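Local coordinates for protein N-terminal domain of PorA (28-171) (Porphyromonas gingivalis ATCC 33277, PDB 6KJK) that is a type IX secretion system cargo protein that probably influences PorXY-SigP signalling, represented here by its N-terminal domain, at residues Q71-L74 with P75-V79. Sequence-based numbering, arbitrary orientation.
Sequences QCML and PNVSV
Met-73 packs its side chain across that of Val-77, the two meeting at about a right angle. Met-73 CB lies 3.9 Å from Val-77 CB and equally near Val-77 CG1. CG, set beside the backbone N by chi1 of -48°, looks onto the carbonyl oxygen of Val-79. Bends at chi2 and chi3 then fold the thioether back, and the terminal methyl Met-73 CE comes to 3.5 Å from Val-79 O, with Val-77 CG1 at its other contact. Val-77 uses its second methyl differently: CG2 reaches Leu-74 CB at 3.9 Å, so its two branches serve successive residues of the preceding segment. The backbone is closed by Val-77 N donating to Leu-74 O at 3.1 Å, a fairly straight bond (161° at the hydrogen) whose donor is tilted from the carbonyl plane. One water donates to both Leu-74 O (2.8 Å) and Val-77 O, giving the Leu-74 oxygen two donors. At the corner, the short 3.4 Å from Leu-74 CB to Pro-75 CD largely follows from the peptide link between the two residues. Asn-76 turns away and bonds through OD1 to Phe-65 N, while Cys-72 is disulfide-linked to Cys-68; both tie the loop to strand 64-69. Pro-75 at the second position and Asn-76 with positive phi (69°) at the third are characteristic of a type II beta turn, here reversing the surface loop between strands 64-69 and 83-85.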
ATOM      1  N   GLN A  71       0.003 -11.967  -3.372  1.00 11.78           N
ATOM      2  CA  GLN A  71       1.101 -12.663  -2.720  1.00 11.12           C
ATOM      3  C   GLN A  71       1.861 -11.627  -1.897  1.00 11.11           C
ATOM      4  O   GLN A  71       1.889 -10.439  -2.244  1.00 12.06           O
ATOM      5  CB  GLN A  71       2.024 -13.244  -3.798  1.00 14.43           C
ATOM      6  CG  GLN A  71       3.245 -14.022  -3.344  1.00 16.68           C
ATOM      7  CD  GLN A  71       4.059 -14.397  -4.560  1.00 19.67           C
ATOM      8  OE1 GLN A  71       3.505 -14.843  -5.564  1.00 22.70           O
ATOM      9  NE2 GLN A  71       5.365 -14.152  -4.510  1.00 26.09           N
ATOM     10  N   CYS A  72       2.493 -12.053  -0.821  1.00 11.52           N
ATOM     11  CA  CYS A  72       3.404 -11.181  -0.085  1.00 12.06           C
ATOM     12  C   CYS A  72       4.758 -11.225  -0.765  1.00 13.90           C
ATOM     13  O   CYS A  72       5.382 -12.293  -0.853  1.00 15.22           O
ATOM     14  CB  CYS A  72       3.499 -11.630   1.369  1.00 12.35           C
ATOM     15  SG  CYS A  72       1.985 -11.211   2.279  1.00 18.21           S
ATOM     16  N   MET A  73       5.225 -10.077  -1.238  1.00 11.62           N
ATOM     17  CA  MET A  73       6.473  -9.982  -1.980  1.00 13.04           C
ATOM     18  C   MET A  73       7.661  -9.775  -1.042  1.00 13.53           C
ATOM     19  O   MET A  73       7.518  -9.402   0.117  1.00 13.81           O
ATOM     20  CB  MET A  73       6.377  -8.832  -2.978  1.00 13.95           C
ATOM     21  CG  MET A  73       5.098  -8.827  -3.822  1.00 15.29           C
ATOM     22  SD  MET A  73       4.717 -10.377  -4.614  1.00 16.74           S
ATOM     23  CE  MET A  73       5.945 -10.406  -5.920  1.00 18.42           C
ATOM     24  N   LEU A  74       8.853 -10.059  -1.565  1.00 13.45           N
ATOM     25  CA  LEU A  74      10.062  -9.894  -0.790  1.00 13.68           C
ATOM     26  C   LEU A  74      10.287  -8.417  -0.454  1.00 12.92           C
ATOM     27  O   LEU A  74       9.700  -7.525  -1.093  1.00 12.54           O
ATOM     28  CB  LEU A  74      11.247 -10.434  -1.597  1.00 15.45           C
ATOM     29  CG  LEU A  74      11.257 -11.962  -1.680  1.00 19.37           C
ATOM     30  CD1 LEU A  74      12.312 -12.456  -2.650  1.00 22.76           C
ATOM     31  CD2 LEU A  74      11.463 -12.567  -0.314  1.00 24.01           C
ATOM     32  N   PRO A  75      11.177  -8.123   0.501  1.00 13.11           N
ATOM     33  CA  PRO A  75      11.373  -6.726   0.906  1.00 13.70           C
ATOM     34  C   PRO A  75      11.748  -5.853  -0.279  1.00 13.22           C
ATOM     35  O   PRO A  75      12.577  -6.219  -1.124  1.00 13.80           O
ATOM     36  CB  PRO A  75      12.512  -6.810   1.930  1.00 16.71           C
ATOM     37  CG  PRO A  75      12.375  -8.168   2.519  1.00 19.52           C
ATOM     38  CD  PRO A  75      11.887  -9.058   1.405  1.00 18.05           C
ATOM     39  N   ASN A  76      11.112  -4.697  -0.359  1.00 11.24           N
ATOM     40  CA  ASN A  76      11.369  -3.666  -1.354  1.00 11.72           C
ATOM     41  C   ASN A  76      10.965  -4.051  -2.768  1.00 13.34           C
ATOM     42  O   ASN A  76      11.291  -3.330  -3.711  1.00 15.31           O
ATOM     43  CB  ASN A  76      12.807  -3.116  -1.333  1.00 12.88           C
ATOM     44  CG  ASN A  76      13.146  -2.453  -0.036  1.00 13.15           C
ATOM     45  OD1 ASN A  76      12.282  -2.007   0.723  1.00 14.30           O
ATOM     46  ND2 ASN A  76      14.448  -2.382   0.253  1.00 17.69           N
ATOM     47  N   VAL A  77      10.259  -5.162  -2.956  1.00 11.34           N
ATOM     48  CA  VAL A  77       9.740  -5.498  -4.275  1.00 12.26           C
ATOM     49  C   VAL A  77       8.474  -4.676  -4.514  1.00 11.62           C
ATOM     50  O   VAL A  77       7.514  -4.745  -3.737  1.00 12.30           O
ATOM     51  CB  VAL A  77       9.495  -7.003  -4.399  1.00 12.84           C
ATOM     52  CG1 VAL A  77       8.750  -7.329  -5.664  1.00 14.61           C
ATOM     53  CG2 VAL A  77      10.846  -7.735  -4.363  1.00 14.82           C
ATOM     54  N   SER A  78       8.433  -3.938  -5.604  1.00 11.44           N
ATOM     55  CA  SER A  78       7.395  -2.934  -5.781  1.00 10.80           C
ATOM     56  C   SER A  78       6.212  -3.385  -6.621  1.00 12.30           C
ATOM     57  O   SER A  78       5.253  -2.626  -6.733  1.00 13.87           O
ATOM     58  CB  SER A  78       7.979  -1.656  -6.365  1.00 14.05           C
ATOM     59  OG  SER A  78       8.495  -1.913  -7.641  1.00 17.40           O
ATOM     60  N   VAL A  79       6.242  -4.566  -7.234  1.00 10.92           N
ATOM     61  CA  VAL A  79       5.194  -5.000  -8.154  1.00 13.81           C
ATOM     62  C   VAL A  79       4.646  -6.342  -7.686  1.00 13.00           C
ATOM     63  O   VAL A  79       5.414  -7.272  -7.398  1.00 12.47           O
ATOM     64  CB  VAL A  79       5.715  -5.074  -9.604  1.00 14.73           C
ATOM     65  CG1 VAL A  79       4.612  -5.464 -10.563  1.00 18.77           C
ATOM     66  CG2 VAL A  79       6.302  -3.718 -10.018  1.00 17.54           C
TER
HETATM   67  O   HOH W   1       7.377  -5.898  -1.267  1.00 11.56           O